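Local atomic coordinates of NeuRonal IgCAM-5 (Caenorhabditis elegans, PDB entry 6ON6), a protein that probably works as a neuronal cell-surface adhesion receptor of the immunoglobulin superfamily, with its first immunoglobulin domain forming a homodimer. Residues T7-M13 and F26-N31; H36-K42 and Y91-T97; L50-E54 and Y63-R68. All coordinates share one frame; numbering follows the deposited sequence.

Contact 1 (T7-M13 and F26-N31); sequences TIQQPSM and FTCIVN
Gln9 and Asn31 join their side-chain amides beside the first strand pair of the immunoglobulin sandwich, where strand A (Thr7-Ile8) runs antiparallel to the end of strand B. Thr7 and Asn31 form a hydrogen-bonded pair, each backbone N bonding to the other's O, and Ile8 and Val30 follow as a non-hydrogen-bonded pair. Gln9 can be followed outward atom by atom. Gln9 CB lies 3.6 Å from Asn31 ND2 and also rests on the CG2 branch of Ile29. CG stands opposite the backbone N (chi1 174°) and the chain stays extended, carrying Gln9 CD over the same methyl at 4.0 Å from Ile29 CG2. At the tip, Gln9 OE1 receives Asn31 ND2 at 3.1 Å on a lone pair in its carbonyl plane, although the two amides are twisted 49° from each other. ND2 has a second partner, a water that accepts from it and donates to Thr7 OG1.

Past Gln9 the chain bows away from strand B, through a cis peptide between Gln10 and Pro11, on its way to strand 16-19 in the other sheet. Ser12 brings it back. Met13 N then bonds to Thr27 O, and the bent Met13 side chain lays its CE against Phe26 CB (3.6 Å), while Ile8 CD1 reaches the sulfur of Cys28, half of the disulfide to Cys93. The bow itself is tied across by one hydroxyl: Ser12 OG donates to Gln9 O at 2.7 Å and accepts the nearly straight N-H of Ile29 at 2.9 Å.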
loop_
_atom_site.group_PDB
_atom_site.type_symbol
_atom_site.label_atom_id
_atom_site.label_comp_id
_atom_site.label_asym_id
_atom_site.label_seq_id
_atom_site.Cartn_x
_atom_site.Cartn_y
_atom_site.Cartn_z
ATOM N N THR A 7 -10.457 -7.168 -14.342
ATOM C CA THR A 7 -10.423 -8.476 -13.720
ATOM C C THR A 7 -8.978 -8.965 -13.753
ATOM O O THR A 7 -8.176 -8.547 -14.588
ATOM C CB THR A 7 -11.390 -9.465 -14.431
ATOM O OG1 THR A 7 -11.107 -9.456 -15.834
ATOM C CG2 THR A 7 -12.859 -9.090 -14.161
ATOM N N ILE A 8 -8.679 -9.903 -12.887
ATOM C CA ILE A 8 -7.326 -10.440 -12.831
ATOM C C ILE A 8 -7.333 -11.842 -13.421
ATOM O O ILE A 8 -8.070 -12.725 -12.952
ATOM C CB ILE A 8 -6.752 -10.386 -11.413
ATOM C CG1 ILE A 8 -6.527 -8.919 -11.004
ATOM C CG2 ILE A 8 -5.458 -11.141 -11.373
ATOM C CD1 ILE A 8 -6.206 -8.706 -9.526
ATOM N N GLN A 9 -6.587 -12.014 -14.512
ATOM C CA GLN A 9 -6.605 -13.270 -15.238
ATOM C C GLN A 9 -5.914 -14.335 -14.421
ATOM O O GLN A 9 -4.901 -14.057 -13.766
ATOM C CB GLN A 9 -5.823 -13.079 -16.520
ATOM C CG GLN A 9 -5.633 -14.356 -17.309
ATOM C CD GLN A 9 -5.256 -14.051 -18.721
ATOM O OE1 GLN A 9 -5.854 -13.190 -19.350
ATOM N NE2 GLN A 9 -4.215 -14.690 -19.204
ATOM N N GLN A 10 -6.367 -15.501 -14.465
ATOM C CA GLN A 10 -5.725 -16.544 -13.699
ATOM C C GLN A 10 -4.988 -17.523 -14.599
ATOM O O GLN A 10 -5.495 -17.880 -15.663
ATOM C CB GLN A 10 -6.739 -17.306 -12.850
ATOM C CG GLN A 10 -7.304 -16.475 -11.721
ATOM C CD GLN A 10 -6.236 -16.000 -10.715
ATOM O OE1 GLN A 10 -5.178 -16.621 -10.550
ATOM N NE2 GLN A 10 -6.515 -14.884 -10.040
ATOM N N PRO A 11 -3.807 -18.015 -14.198
ATOM C CA PRO A 11 -3.156 -17.772 -12.912
ATOM C C PRO A 11 -2.446 -16.421 -12.844
ATOM O O PRO A 11 -1.766 -16.018 -13.786
ATOM C CB PRO A 11 -2.106 -18.883 -12.850
ATOM C CG PRO A 11 -1.767 -19.156 -14.254
ATOM C CD PRO A 11 -3.055 -18.974 -15.013
ATOM N N SER A 12 -2.647 -15.722 -11.734
ATOM C CA SER A 12 -1.922 -14.510 -11.365
ATOM C C SER A 12 -1.522 -14.662 -9.906
ATOM O O SER A 12 -2.202 -15.339 -9.143
ATOM C CB SER A 12 -2.735 -13.199 -11.497
ATOM O OG SER A 12 -2.779 -12.701 -12.841
ATOM N N MET A 13 -0.384 -14.058 -9.520
ATOM C CA MET A 13 0.053 -14.054 -8.117
ATOM C C MET A 13 0.093 -15.479 -7.562
ATOM O O MET A 13 -0.415 -15.774 -6.478
ATOM C CB MET A 13 -0.794 -13.119 -7.272
ATOM C CG MET A 13 -0.875 -11.698 -7.822
ATOM S SD MET A 13 0.750 -10.914 -7.955
ATOM C CE MET A 13 1.230 -10.721 -6.264
ATOM N N PHE A 26 6.342 -12.342 -9.012
ATOM C CA PHE A 26 4.876 -12.433 -8.902
ATOM C C PHE A 26 4.316 -11.660 -10.076
ATOM O O PHE A 26 4.661 -10.501 -10.296
ATOM C CB PHE A 26 4.382 -11.843 -7.556
ATOM C CG PHE A 26 4.675 -12.728 -6.373
ATOM C CD1 PHE A 26 3.820 -13.782 -6.072
ATOM C CD2 PHE A 26 5.789 -12.530 -5.562
ATOM C CE1 PHE A 26 4.063 -14.614 -5.016
ATOM C CE2 PHE A 26 6.032 -13.379 -4.524
ATOM C CZ PHE A 26 5.172 -14.407 -4.220
ATOM N N THR A 27 3.430 -12.300 -10.842
ATOM C CA THR A 27 2.835 -11.653 -12.019
ATOM C C THR A 27 1.337 -11.423 -11.829
ATOM O O THR A 27 0.597 -12.341 -11.446
ATOM C CB THR A 27 3.074 -12.483 -13.288
ATOM O OG1 THR A 27 4.480 -12.688 -13.458
ATOM C CG2 THR A 27 2.474 -11.773 -14.557
ATOM N N CYS A 28 0.906 -10.197 -12.065
ATOM C CA CYS A 28 -0.502 -9.824 -12.025
ATOM C C CYS A 28 -0.923 -9.469 -13.444
ATOM O O CYS A 28 -0.438 -8.479 -14.008
ATOM C CB CYS A 28 -0.638 -8.609 -11.130
ATOM S SG CYS A 28 -2.307 -8.094 -10.762
ATOM N N ILE A 29 -1.828 -10.254 -14.019
ATOM C CA ILE A 29 -2.270 -10.034 -15.389
ATOM C C ILE A 29 -3.671 -9.447 -15.319
ATOM O O ILE A 29 -4.571 -10.041 -14.718
ATOM C CB ILE A 29 -2.258 -11.339 -16.198
ATOM C CG1 ILE A 29 -0.827 -11.932 -16.201
ATOM C CG2 ILE A 29 -2.779 -11.065 -17.627
ATOM C CD1 ILE A 29 -0.661 -13.289 -16.885
ATOM N N VAL A 30 -3.820 -8.226 -15.793
ATOM C CA VAL A 30 -5.063 -7.514 -15.583
ATOM C C VAL A 30 -5.734 -7.340 -16.921
ATOM O O VAL A 30 -5.159 -6.731 -17.834
ATOM C CB VAL A 30 -4.857 -6.158 -14.909
ATOM C CG1 VAL A 30 -6.257 -5.593 -14.612
ATOM C CG2 VAL A 30 -3.980 -6.274 -13.658
ATOM N N ASN A 31 -6.969 -7.848 -17.027
ATOM C CA ASN A 31 -7.817 -7.638 -18.190
ATOM C C ASN A 31 -8.706 -6.440 -17.905
ATOM O O ASN A 31 -9.180 -6.254 -16.774
ATOM C CB ASN A 31 -8.659 -8.887 -18.481
ATOM C CG ASN A 31 -7.804 -10.039 -18.964
ATOM O OD1 ASN A 31 -6.771 -9.819 -19.600
ATOM N ND2 ASN A 31 -8.178 -11.256 -18.602
HETATM O O HOH W 1 -10.594 -11.923 -16.780
#

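Contact 2 (H36-K42 and Y91-T97); sequences HMVAFVK and YSCQINT
Asn96 OD1 takes the N-H of Met37 in a nearly straight bond of 2.8 Å, the donor lying well above the carbonyl plane of the amide. CG of Asn96 sits between its own backbone N and carbonyl carbon (chi1 62°), which folds the amide back toward Met37, just ahead of strand C. In return Asn96 N, within the inverse gamma turn centred on this residue, bonds to Met37 O at 3.2 Å, while its ND2 donates to Phe57 O of the second subunit. With only the methyl group of an alanine at this position, Met37 N is likely to lose its acceptor and the dimer the bond to that Phe57.

From there strands C and F of the immunoglobulin fold run antiparallel, with paired backbone bonds at Ala39-Gln94 and Val41-Ser92. Three rings of the contact each have a carbon over one face: Thr97 CG2 lies 3.8 Å from the centroid of the His36 ring, Cys93 CB 3.9 Å from that of Phe40, and Lys42 CG 4.0 Å from that of Tyr91. The extended Lys42 chain continues past the tyrosine to a salt bridge with Asp44, and Tyr91 OH bonds to Asp87 O. Val38 and Phe40 pack inward on Trp76. Ala39, Val41 and Gln94 lie on the opposite face against Leu49 and Pro47 of the second subunit, consistent with this part of the homodimer interface combining packing there with polar bonds at the Asn96-Thr97 end.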
loop_
_atom_site.group_PDB
_atom_site.type_symbol
_atom_site.label_atom_id
_atom_site.label_comp_id
_atom_site.label_asym_id
_atom_site.label_seq_id
_atom_site.Cartn_x
_atom_site.Cartn_y
_atom_site.Cartn_z
ATOM N N HIS A 36 -7.586 2.415 -14.478
ATOM C CA HIS A 36 -7.377 2.073 -13.090
ATOM C C HIS A 36 -5.895 1.890 -12.783
ATOM O O HIS A 36 -5.060 1.705 -13.672
ATOM C CB HIS A 36 -8.188 0.841 -12.731
ATOM C CG HIS A 36 -9.651 1.112 -12.616
ATOM N ND1 HIS A 36 -10.528 0.951 -13.670
ATOM C CD2 HIS A 36 -10.392 1.547 -11.571
ATOM C CE1 HIS A 36 -11.745 1.267 -13.269
ATOM N NE2 HIS A 36 -11.693 1.625 -12.002
ATOM N N MET A 37 -5.573 1.991 -11.501
ATOM C CA MET A 37 -4.200 1.896 -11.007
ATOM C C MET A 37 -3.959 0.540 -10.363
ATOM O O MET A 37 -4.827 0.021 -9.654
ATOM C CB MET A 37 -3.979 2.973 -9.946
ATOM C CG MET A 37 -4.043 4.371 -10.479
ATOM S SD MET A 37 -2.562 4.776 -11.411
ATOM C CE MET A 37 -3.128 4.566 -13.090
ATOM N N VAL A 38 -2.735 0.022 -10.533
ATOM C CA VAL A 38 -2.292 -1.245 -9.953
ATOM C C VAL A 38 -1.266 -0.943 -8.869
ATOM O O VAL A 38 -0.314 -0.183 -9.099
ATOM C CB VAL A 38 -1.627 -2.145 -11.009
ATOM C CG1 VAL A 38 -1.114 -3.425 -10.394
ATOM C CG2 VAL A 38 -2.614 -2.506 -12.103
ATOM N N ALA A 39 -1.434 -1.566 -7.710
ATOM C CA ALA A 39 -0.452 -1.437 -6.633
ATOM C C ALA A 39 -0.064 -2.827 -6.155
ATOM O O ALA A 39 -0.898 -3.720 -6.099
ATOM C CB ALA A 39 -1.011 -0.599 -5.465
ATOM N N PHE A 40 1.208 -3.027 -5.813
ATOM C CA PHE A 40 1.650 -4.270 -5.182
ATOM C C PHE A 40 1.960 -3.988 -3.722
ATOM O O PHE A 40 2.593 -2.980 -3.405
ATOM C CB PHE A 40 2.926 -4.823 -5.817
ATOM C CG PHE A 40 2.685 -5.521 -7.117
ATOM C CD1 PHE A 40 2.626 -6.905 -7.194
ATOM C CD2 PHE A 40 2.540 -4.796 -8.279
ATOM C CE1 PHE A 40 2.389 -7.551 -8.416
ATOM C CE2 PHE A 40 2.305 -5.444 -9.495
ATOM C CZ PHE A 40 2.292 -6.816 -9.548
ATOM N N VAL A 41 1.506 -4.867 -2.836
ATOM C CA VAL A 41 1.668 -4.653 -1.402
ATOM C C VAL A 41 2.120 -5.968 -0.769
ATOM O O VAL A 41 1.814 -7.052 -1.260
ATOM C CB VAL A 41 0.327 -4.138 -0.824
ATOM C CG1 VAL A 41 0.396 -3.945 0.621
ATOM C CG2 VAL A 41 -0.083 -2.813 -1.454
ATOM N N LYS A 42 2.914 -5.882 0.293
ATOM C CA LYS A 42 3.243 -7.047 1.102
ATOM C C LYS A 42 2.437 -6.976 2.387
ATOM O O LYS A 42 2.473 -5.946 3.083
ATOM C CB LYS A 42 4.726 -7.076 1.483
ATOM C CG LYS A 42 5.090 -8.465 1.962
ATOM C CD LYS A 42 6.359 -8.515 2.697
ATOM C CE LYS A 42 6.513 -9.904 3.242
ATOM N NZ LYS A 42 7.664 -9.923 4.128
ATOM N N TYR A 91 2.018 -11.566 -0.867
ATOM C CA TYR A 91 2.168 -10.450 -1.783
ATOM C C TYR A 91 0.862 -10.331 -2.526
ATOM O O TYR A 91 0.332 -11.338 -3.020
ATOM C CB TYR A 91 3.312 -10.704 -2.779
ATOM C CG TYR A 91 4.668 -10.680 -2.061
ATOM C CD1 TYR A 91 5.074 -11.770 -1.304
ATOM C CD2 TYR A 91 5.490 -9.535 -2.062
ATOM C CE1 TYR A 91 6.308 -11.751 -0.592
ATOM C CE2 TYR A 91 6.706 -9.543 -1.372
ATOM C CZ TYR A 91 7.055 -10.626 -0.660
ATOM O OH TYR A 91 8.255 -10.536 -0.000
ATOM N N SER A 92 0.352 -9.121 -2.638
ATOM C CA SER A 92 -0.909 -8.958 -3.336
ATOM C C SER A 92 -0.796 -7.870 -4.404
ATOM O O SER A 92 -0.045 -6.903 -4.271
ATOM C CB SER A 92 -2.023 -8.763 -2.299
ATOM O OG SER A 92 -1.937 -7.474 -1.770
ATOM N N CYS A 93 -1.515 -8.033 -5.511
ATOM C CA CYS A 93 -1.668 -6.910 -6.417
ATOM C C CYS A 93 -3.107 -6.463 -6.288
ATOM O O CYS A 93 -4.004 -7.295 -6.136
ATOM C CB CYS A 93 -1.298 -7.209 -7.881
ATOM S SG CYS A 93 -2.459 -8.106 -8.743
ATOM N N GLN A 94 -3.313 -5.166 -6.277
ATOM C CA GLN A 94 -4.644 -4.630 -6.059
ATOM C C GLN A 94 -4.911 -3.494 -7.028
ATOM O O GLN A 94 -3.994 -2.747 -7.385
ATOM C CB GLN A 94 -4.843 -4.291 -4.593
ATOM C CG GLN A 94 -4.047 -3.196 -4.110
ATOM C CD GLN A 94 -4.132 -3.090 -2.579
ATOM O OE1 GLN A 94 -3.720 -4.001 -1.851
ATOM N NE2 GLN A 94 -4.727 -2.023 -2.101
ATOM N N ILE A 95 -6.157 -3.446 -7.549
ATOM C CA ILE A 95 -6.569 -2.435 -8.507
ATOM C C ILE A 95 -7.645 -1.590 -7.867
ATOM O O ILE A 95 -8.464 -2.118 -7.112
ATOM C CB ILE A 95 -7.174 -3.129 -9.735
ATOM C CG1 ILE A 95 -6.276 -4.295 -10.177
ATOM C CG2 ILE A 95 -7.307 -2.133 -10.835
ATOM C CD1 ILE A 95 -6.963 -5.287 -11.112
ATOM N N ASN A 96 -7.590 -0.270 -8.103
ATOM C CA ASN A 96 -8.499 0.680 -7.443
ATOM C C ASN A 96 -9.892 0.722 -8.035
ATOM O O ASN A 96 -10.456 1.802 -8.228
ATOM C CB ASN A 96 -7.928 2.092 -7.378
ATOM C CG ASN A 96 -7.691 2.677 -8.727
ATOM O OD1 ASN A 96 -7.773 1.975 -9.745
ATOM N ND2 ASN A 96 -7.410 3.973 -8.766
ATOM N N THR A 97 -10.441 -0.447 -8.282
ATOM C CA THR A 97 -11.838 -0.531 -8.658
ATOM C C THR A 97 -12.710 -0.442 -7.423
ATOM O O THR A 97 -12.257 -0.537 -6.271
ATOM C CB THR A 97 -12.081 -1.861 -9.339
ATOM O OG1 THR A 97 -11.599 -2.929 -8.507
ATOM C CG2 THR A 97 -11.394 -1.889 -10.692
#

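Contact 3 (L50-E54 and Y63-R68); sequences LSFDE and YELKPR
Leu50 and Tyr63 meet where strand C' (48-52) of one sheet faces strand D (63-69) of the other, at a margin of the immunoglobulin sandwich. The two strands share no sheet, and the two segments meet mainly through side chains. Leu50 and Ser51 also form a classic beta bulge opposite Phe40.

The apolar contacts come in three steps. Leu50 lays its CD2 branch over one face of the Tyr63 ring, shifted toward the rim, 3.7 Å from CZ of that tyrosine. Next comes Leu65, whose CG is anti to its backbone N (chi1 176°), which carries its methyl groups toward Ser51 and Asp53. Leu65 CD2 touches Ser51 CB at 3.8 Å and lies nearer still to the carbonyl of the following turn, 3.4 Å from Asp53 O. Phe40 and Val56 also pack on this leucine. At the far end Glu54 crosses the Pro67 ring at about a right angle, with Glu54 CB 3.7 Å from Pro67 CG, and Trp76 also packs against the proline.

The polar links are few. One water donates to both backbones, to Glu54 O at 2.7 Å and to Leu65 O at 3.0 Å, linking the turn to strand D at Leu65. Charge is concentrated at the corner where the chain bends at Arg68. There Asp53 OD1 is 4.2 Å from Arg68 NH2, too long for a salt bridge, though the opposite charges may still favour the arrangement. Glu54 makes the true bridge: Arg68 NE donates to Glu54 OE2 at 2.9 Å, in the guanidinium plane but on the anti side of the carboxylate, 34° out of its plane.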
loop_
_atom_site.group_PDB
_atom_site.type_symbol
_atom_site.label_atom_id
_atom_site.label_comp_id
_atom_site.label_asym_id
_atom_site.label_seq_id
_atom_site.Cartn_x
_atom_site.Cartn_y
_atom_site.Cartn_z
ATOM N N LEU A 50 4.821 -1.773 -2.155
ATOM C CA LEU A 50 5.978 -2.144 -2.956
ATOM C C LEU A 50 6.038 -1.412 -4.286
ATOM O O LEU A 50 7.140 -1.071 -4.736
ATOM C CB LEU A 50 6.000 -3.655 -3.207
ATOM C CG LEU A 50 5.932 -4.528 -1.966
ATOM C CD1 LEU A 50 5.905 -5.996 -2.339
ATOM C CD2 LEU A 50 7.130 -4.256 -1.067
ATOM N N SER A 51 4.890 -1.111 -4.901
ATOM C CA SER A 51 4.882 -0.362 -6.149
ATOM C C SER A 51 3.520 0.265 -6.318
ATOM O O SER A 51 2.535 -0.231 -5.775
ATOM C CB SER A 51 5.192 -1.229 -7.371
ATOM O OG SER A 51 4.169 -2.212 -7.560
ATOM N N PHE A 52 3.486 1.364 -7.065
ATOM C CA PHE A 52 2.247 2.051 -7.407
ATOM C C PHE A 52 2.301 2.413 -8.880
ATOM O O PHE A 52 3.266 3.038 -9.326
ATOM C CB PHE A 52 2.072 3.327 -6.573
ATOM C CG PHE A 52 0.802 4.045 -6.890
ATOM C CD1 PHE A 52 -0.414 3.603 -6.392
ATOM C CD2 PHE A 52 0.807 5.120 -7.750
ATOM C CE1 PHE A 52 -1.594 4.242 -6.718
ATOM C CE2 PHE A 52 -0.383 5.758 -8.087
ATOM C CZ PHE A 52 -1.579 5.319 -7.569
ATOM N N ASP A 53 1.268 2.034 -9.632
ATOM C CA ASP A 53 1.283 2.311 -11.063
ATOM C C ASP A 53 2.587 1.751 -11.640
ATOM O O ASP A 53 2.875 0.565 -11.448
ATOM C CB ASP A 53 1.063 3.818 -11.290
ATOM C CG ASP A 53 0.710 4.175 -12.729
ATOM O OD1 ASP A 53 0.290 3.286 -13.503
ATOM O OD2 ASP A 53 0.870 5.368 -13.081
ATOM N N GLU A 54 3.423 2.572 -12.271
ATOM C CA GLU A 54 4.563 2.043 -13.012
ATOM C C GLU A 54 5.889 2.116 -12.283
ATOM O O GLU A 54 6.925 1.789 -12.880
ATOM C CB GLU A 54 4.668 2.716 -14.376
ATOM C CG GLU A 54 3.491 2.336 -15.242
ATOM C CD GLU A 54 3.515 2.978 -16.581
ATOM O OE1 GLU A 54 4.614 3.353 -17.050
ATOM O OE2 GLU A 54 2.423 3.116 -17.155
ATOM N N TYR A 63 13.473 -4.616 -5.400
ATOM C CA TYR A 63 12.221 -4.897 -6.079
ATOM C C TYR A 63 12.345 -4.271 -7.441
ATOM O O TYR A 63 12.847 -3.141 -7.584
ATOM C CB TYR A 63 11.117 -4.175 -5.385
ATOM C CG TYR A 63 10.925 -4.635 -3.990
ATOM C CD1 TYR A 63 10.422 -5.896 -3.724
ATOM C CD2 TYR A 63 11.281 -3.825 -2.935
ATOM C CE1 TYR A 63 10.269 -6.332 -2.433
ATOM C CE2 TYR A 63 11.118 -4.234 -1.660
ATOM C CZ TYR A 63 10.604 -5.483 -1.403
ATOM O OH TYR A 63 10.467 -5.872 -0.104
ATOM N N GLU A 64 11.894 -5.009 -8.432
ATOM C CA GLU A 64 11.830 -4.492 -9.771
ATOM C C GLU A 64 10.398 -4.641 -10.223
ATOM O O GLU A 64 9.698 -5.584 -9.847
ATOM C CB GLU A 64 12.789 -5.226 -10.719
ATOM C CG GLU A 64 14.239 -5.207 -10.264
ATOM C CD GLU A 64 15.178 -5.820 -11.281
ATOM O OE1 GLU A 64 14.670 -6.382 -12.274
ATOM O OE2 GLU A 64 16.418 -5.718 -11.096
ATOM N N LEU A 65 9.959 -3.692 -11.007
ATOM C CA LEU A 65 8.628 -3.765 -11.569
ATOM C C LEU A 65 8.748 -3.582 -13.061
ATOM O O LEU A 65 9.388 -2.632 -13.521
ATOM C CB LEU A 65 7.711 -2.688 -11.003
ATOM C CG LEU A 65 6.319 -2.655 -11.619
ATOM C CD1 LEU A 65 5.539 -3.858 -11.157
ATOM C CD2 LEU A 65 5.670 -1.374 -11.188
ATOM N N LYS A 66 8.158 -4.512 -13.807
ATOM C CA LYS A 66 8.015 -4.377 -15.248
ATOM C C LYS A 66 6.540 -4.168 -15.498
ATOM O O LYS A 66 5.768 -5.133 -15.549
ATOM C CB LYS A 66 8.550 -5.605 -15.977
ATOM C CG LYS A 66 10.063 -5.662 -15.873
ATOM C CD LYS A 66 10.661 -6.772 -16.701
ATOM C CE LYS A 66 10.255 -8.155 -16.188
ATOM N NZ LYS A 66 11.091 -8.543 -14.998
ATOM N N PRO A 67 6.093 -2.922 -15.563
ATOM C CA PRO A 67 4.663 -2.644 -15.640
ATOM C C PRO A 67 4.266 -2.689 -17.096
ATOM O O PRO A 67 5.043 -2.314 -17.977
ATOM C CB PRO A 67 4.583 -1.202 -15.130
ATOM C CG PRO A 67 5.850 -0.591 -15.524
ATOM C CD PRO A 67 6.899 -1.701 -15.398
ATOM N N ARG A 68 3.053 -3.191 -17.340
ATOM C CA ARG A 68 2.409 -3.079 -18.645
ATOM C C ARG A 68 3.224 -3.779 -19.719
ATOM O O ARG A 68 3.455 -3.213 -20.782
ATOM C CB ARG A 68 2.164 -1.623 -19.064
ATOM C CG ARG A 68 1.211 -0.838 -18.222
ATOM C CD ARG A 68 0.984 0.553 -18.802
ATOM N NE ARG A 68 0.186 1.344 -17.883
ATOM C CZ ARG A 68 -1.134 1.267 -17.788
ATOM N NH1 ARG A 68 -1.808 0.435 -18.572
ATOM N NH2 ARG A 68 -1.776 2.021 -16.903
HETATM O O HOH W 2 9.131 0.293 -13.217
#

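How the contacts relate
All three contacts lie within one immunoglobulin domain, with centres 10 to 14 Å apart. Contact 1 closes first along the chain; contact 3 is nested in the long loop that contact 2 closes. Contact 1 belongs to the sheet that includes strands 24-31 and 63-69, contact 2 to the opposing sheet, and contact 3 bridges the two. The Cys28-Cys93 disulfide (SG to SG 2.0 Å) locks contact 1 to contact 2. Strands 38-42 and 48-52 are neighbours, so the backbone joins contacts 2 and 3, whereas contacts 1 and 3 do not touch. The sheet of contact 2 turns its Ala39, Val41 and Gln94 face to the second subunit of the homodimer.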